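PDB 6PYT: pyocin sheath PA0622 from Pseudomonas aeruginosa, which probably forms the contractile sheath that surrounds the inner tube of an R-type pyocin, a phage-tail-like particle. Local coordinates for residues B[179-191]-B[226-238]. Sequence-based numbering, arbitrary orientation.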
# COMPACT_ATOMS: atom_id res chain seq x y z
N PHE B 179 -59.58 -9.49 33.21
CA PHE B 179 -58.28 -9.06 33.70
C PHE B 179 -58.52 -7.88 34.63
O PHE B 179 -58.72 -6.76 34.16
CB PHE B 179 -57.36 -8.69 32.55
CG PHE B 179 -55.98 -8.29 32.97
CD1 PHE B 179 -55.08 -9.25 33.36
CD2 PHE B 179 -55.59 -6.97 32.96
CE1 PHE B 179 -53.81 -8.90 33.72
CE2 PHE B 179 -54.32 -6.62 33.33
CZ PHE B 179 -53.43 -7.59 33.71
N MET B 180 -58.52 -8.12 35.93
CA MET B 180 -58.86 -7.08 36.88
C MET B 180 -57.61 -6.32 37.29
O MET B 180 -56.58 -6.93 37.59
CB MET B 180 -59.53 -7.68 38.11
CG MET B 180 -60.12 -6.64 39.04
SD MET B 180 -60.84 -7.42 40.47
CE MET B 180 -62.15 -8.32 39.68
N VAL B 181 -57.70 -5.00 37.29
CA VAL B 181 -56.67 -4.12 37.83
C VAL B 181 -57.34 -3.32 38.93
O VAL B 181 -58.05 -2.35 38.65
CB VAL B 181 -56.06 -3.21 36.77
CG1 VAL B 181 -55.02 -2.30 37.39
CG2 VAL B 181 -55.45 -4.03 35.66
N ASP B 182 -57.12 -3.70 40.19
CA ASP B 182 -57.90 -3.05 41.24
C ASP B 182 -57.51 -1.63 41.65
O ASP B 182 -58.42 -0.79 41.72
CB ASP B 182 -57.95 -3.91 42.50
N PRO B 183 -56.25 -1.30 41.98
CA PRO B 183 -56.00 0.03 42.56
C PRO B 183 -56.14 1.13 41.51
O PRO B 183 -55.62 1.02 40.41
CB PRO B 183 -54.56 -0.06 43.07
CG PRO B 183 -54.27 -1.50 43.11
CD PRO B 183 -54.99 -2.06 41.96
N GLY B 184 -56.91 2.15 41.86
CA GLY B 184 -57.11 3.25 40.95
C GLY B 184 -55.87 4.10 40.80
O GLY B 184 -54.95 4.07 41.60
N VAL B 185 -55.86 4.83 39.73
CA VAL B 185 -54.79 5.77 39.42
C VAL B 185 -55.12 7.13 40.03
O VAL B 185 -56.26 7.60 39.97
CB VAL B 185 -54.61 5.84 37.89
CG1 VAL B 185 -54.07 7.16 37.45
CG2 VAL B 185 -53.66 4.75 37.46
N GLN B 186 -54.11 7.75 40.64
CA GLN B 186 -54.20 9.11 41.15
C GLN B 186 -53.39 9.98 40.20
O GLN B 186 -52.16 9.98 40.25
CB GLN B 186 -53.67 9.14 42.57
CG GLN B 186 -53.98 10.37 43.36
CD GLN B 186 -53.45 10.25 44.77
OE1 GLN B 186 -52.75 9.30 45.10
NE2 GLN B 186 -53.81 11.21 45.62
N VAL B 187 -54.07 10.72 39.33
CA VAL B 187 -53.43 11.50 38.27
C VAL B 187 -53.61 12.99 38.58
O VAL B 187 -54.66 13.42 39.06
CB VAL B 187 -53.99 11.10 36.89
CG1 VAL B 187 -55.50 11.25 36.83
CG2 VAL B 187 -53.35 11.90 35.77
N TRP B 188 -52.55 13.77 38.34
CA TRP B 188 -52.59 15.19 38.66
C TRP B 188 -53.43 15.94 37.65
O TRP B 188 -53.15 15.92 36.44
CB TRP B 188 -51.17 15.76 38.70
CG TRP B 188 -51.16 17.20 39.06
CD1 TRP B 188 -51.45 17.74 40.28
CD2 TRP B 188 -50.89 18.29 38.18
NE1 TRP B 188 -51.35 19.11 40.22
CE2 TRP B 188 -51.01 19.47 38.94
CE3 TRP B 188 -50.55 18.39 36.83
CZ2 TRP B 188 -50.80 20.73 38.39
CZ3 TRP B 188 -50.34 19.64 36.29
CH2 TRP B 188 -50.47 20.80 37.07
N ASP B 189 -54.48 16.61 38.13
CA ASP B 189 -55.35 17.41 37.29
C ASP B 189 -54.77 18.81 37.15
O ASP B 189 -54.37 19.42 38.15
CB ASP B 189 -56.76 17.47 37.89
N SER B 190 -54.72 19.32 35.92
CA SER B 190 -54.17 20.65 35.69
C SER B 190 -55.14 21.74 36.13
O SER B 190 -54.70 22.82 36.55
CB SER B 190 -53.82 20.83 34.22
OG SER B 190 -54.98 20.83 33.41
N ALA B 191 -56.45 21.49 36.04
CA ALA B 191 -57.44 22.51 36.35
C ALA B 191 -57.52 22.76 37.85
O ALA B 191 -57.32 23.89 38.32
CB ALA B 191 -58.80 22.10 35.80
N ILE B 226 -46.62 2.40 33.20
CA ILE B 226 -47.80 3.21 32.96
C ILE B 226 -47.38 4.67 32.96
O ILE B 226 -46.78 5.14 33.93
CB ILE B 226 -48.88 2.94 34.02
CG1 ILE B 226 -49.35 1.50 33.94
CG2 ILE B 226 -50.05 3.85 33.81
CD1 ILE B 226 -50.21 1.10 35.08
N LYS B 227 -47.68 5.38 31.88
CA LYS B 227 -47.25 6.76 31.74
C LYS B 227 -48.41 7.72 31.93
O LYS B 227 -49.56 7.40 31.64
CB LYS B 227 -46.59 6.99 30.38
CG LYS B 227 -45.19 6.45 30.26
CD LYS B 227 -44.66 6.70 28.86
CE LYS B 227 -44.44 8.17 28.59
NZ LYS B 227 -43.85 8.40 27.24
N GLY B 228 -48.09 8.91 32.43
CA GLY B 228 -49.08 9.93 32.67
C GLY B 228 -49.74 9.87 34.03
O GLY B 228 -50.80 10.47 34.21
N VAL B 229 -49.15 9.16 34.98
CA VAL B 229 -49.75 8.91 36.28
C VAL B 229 -48.80 9.38 37.37
O VAL B 229 -47.58 9.47 37.17
CB VAL B 229 -50.08 7.41 36.45
CG1 VAL B 229 -51.09 7.01 35.45
CG2 VAL B 229 -48.86 6.61 36.21
N THR B 230 -49.37 9.71 38.53
CA THR B 230 -48.60 10.27 39.63
C THR B 230 -48.71 9.47 40.92
O THR B 230 -48.08 9.85 41.91
CB THR B 230 -49.04 11.71 39.91
OG1 THR B 230 -50.45 11.74 40.19
CG2 THR B 230 -48.74 12.62 38.73
N GLY B 231 -49.46 8.39 40.93
CA GLY B 231 -49.63 7.60 42.13
C GLY B 231 -50.88 6.76 42.03
O GLY B 231 -51.66 6.87 41.09
N THR B 232 -51.05 5.89 43.01
CA THR B 232 -52.22 5.03 43.07
C THR B 232 -53.14 5.48 44.20
O THR B 232 -52.76 6.29 45.05
CB THR B 232 -51.82 3.57 43.27
OG1 THR B 232 -51.19 3.40 44.53
CG2 THR B 232 -50.87 3.13 42.18
N SER B 233 -54.36 4.95 44.18
CA SER B 233 -55.34 5.32 45.20
C SER B 233 -54.98 4.71 46.54
O SER B 233 -55.22 5.32 47.59
CB SER B 233 -56.74 4.87 44.77
OG SER B 233 -57.15 5.56 43.61
N ARG B 234 -54.40 3.52 46.53
CA ARG B 234 -53.86 2.89 47.70
C ARG B 234 -52.41 2.52 47.42
O ARG B 234 -52.09 2.12 46.29
CB ARG B 234 -54.65 1.64 48.07
CG ARG B 234 -56.08 1.90 48.44
CD ARG B 234 -56.76 0.61 48.78
NE ARG B 234 -56.89 -0.28 47.63
CZ ARG B 234 -56.24 -1.43 47.50
NH1 ARG B 234 -55.41 -1.81 48.45
NH2 ARG B 234 -56.41 -2.18 46.43
N PRO B 235 -51.52 2.65 48.39
CA PRO B 235 -50.13 2.23 48.17
C PRO B 235 -50.05 0.71 48.15
O PRO B 235 -50.48 0.05 49.09
CB PRO B 235 -49.38 2.82 49.38
CG PRO B 235 -50.32 3.80 49.98
CD PRO B 235 -51.69 3.29 49.71
N VAL B 236 -49.55 0.17 47.06
CA VAL B 236 -49.47 -1.27 46.89
C VAL B 236 -48.03 -1.71 47.15
O VAL B 236 -47.07 -1.07 46.71
CB VAL B 236 -49.97 -1.70 45.50
CG1 VAL B 236 -49.79 -3.18 45.27
CG2 VAL B 236 -51.43 -1.38 45.40
N GLU B 237 -47.89 -2.81 47.87
CA GLU B 237 -46.70 -3.18 48.61
C GLU B 237 -46.14 -4.46 48.02
O GLU B 237 -46.63 -5.55 48.33
CB GLU B 237 -47.09 -3.35 50.07
N PHE B 238 -45.12 -4.36 47.19
CA PHE B 238 -44.43 -5.57 46.75
C PHE B 238 -43.17 -5.77 47.57
O PHE B 238 -42.17 -5.08 47.39
CB PHE B 238 -44.07 -5.57 45.27
CG PHE B 238 -43.26 -6.76 44.90
CD1 PHE B 238 -43.80 -8.03 45.02
CD2 PHE B 238 -41.95 -6.63 44.49
CE1 PHE B 238 -43.05 -9.14 44.72
CE2 PHE B 238 -41.19 -7.74 44.18
CZ PHE B 238 -41.75 -9.00 44.30
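The guanidinium of R234 meets P183 obliquely, its NH2 lying 4.0 Å from P183 CG, while the two side chains cross at about a right angle. S190 CA, two residues on, lies 3.9 Å above one face of the W188 ring, offset toward the rim. Across the contact it is W188 CB that meets T230 CG2, at 4.0 Å; with CG anti to the backbone N (chi1 -178°), the indole leads off from the 226-238 segment. P183 CG also touches V236 CG2, and V185 CG1 packs against V229 CG1 at 3.6 Å, again at roughly a right angle. A single bridge, V185 with T232 (CA-CA 4.5 Å), sets the pairing. S233 N donates to G184 O at 2.8 Å, and Q186 N to G231 O with a nearly straight N-H...O angle of 163°. Two residues of the loop, T230 and G231, lie opposite the single residue Q186, which makes a classic beta bulge. Q186 O accepts from T230 N at 3.3 Å, and chi1 of 57° sets T230 OG1 between its backbone N and carbonyl carbon, where it donates to the same oxygen. The 226-238 loop thus lines one side of strand 185-189, whose other neighbour is the antiparallel strand 194-198, within the subtilisin-like domain of the sheath protein. Beside P183, R234 also packs on R246 and L250 of helix 246-251, and P235 touches R120 of a neighbouring subunit.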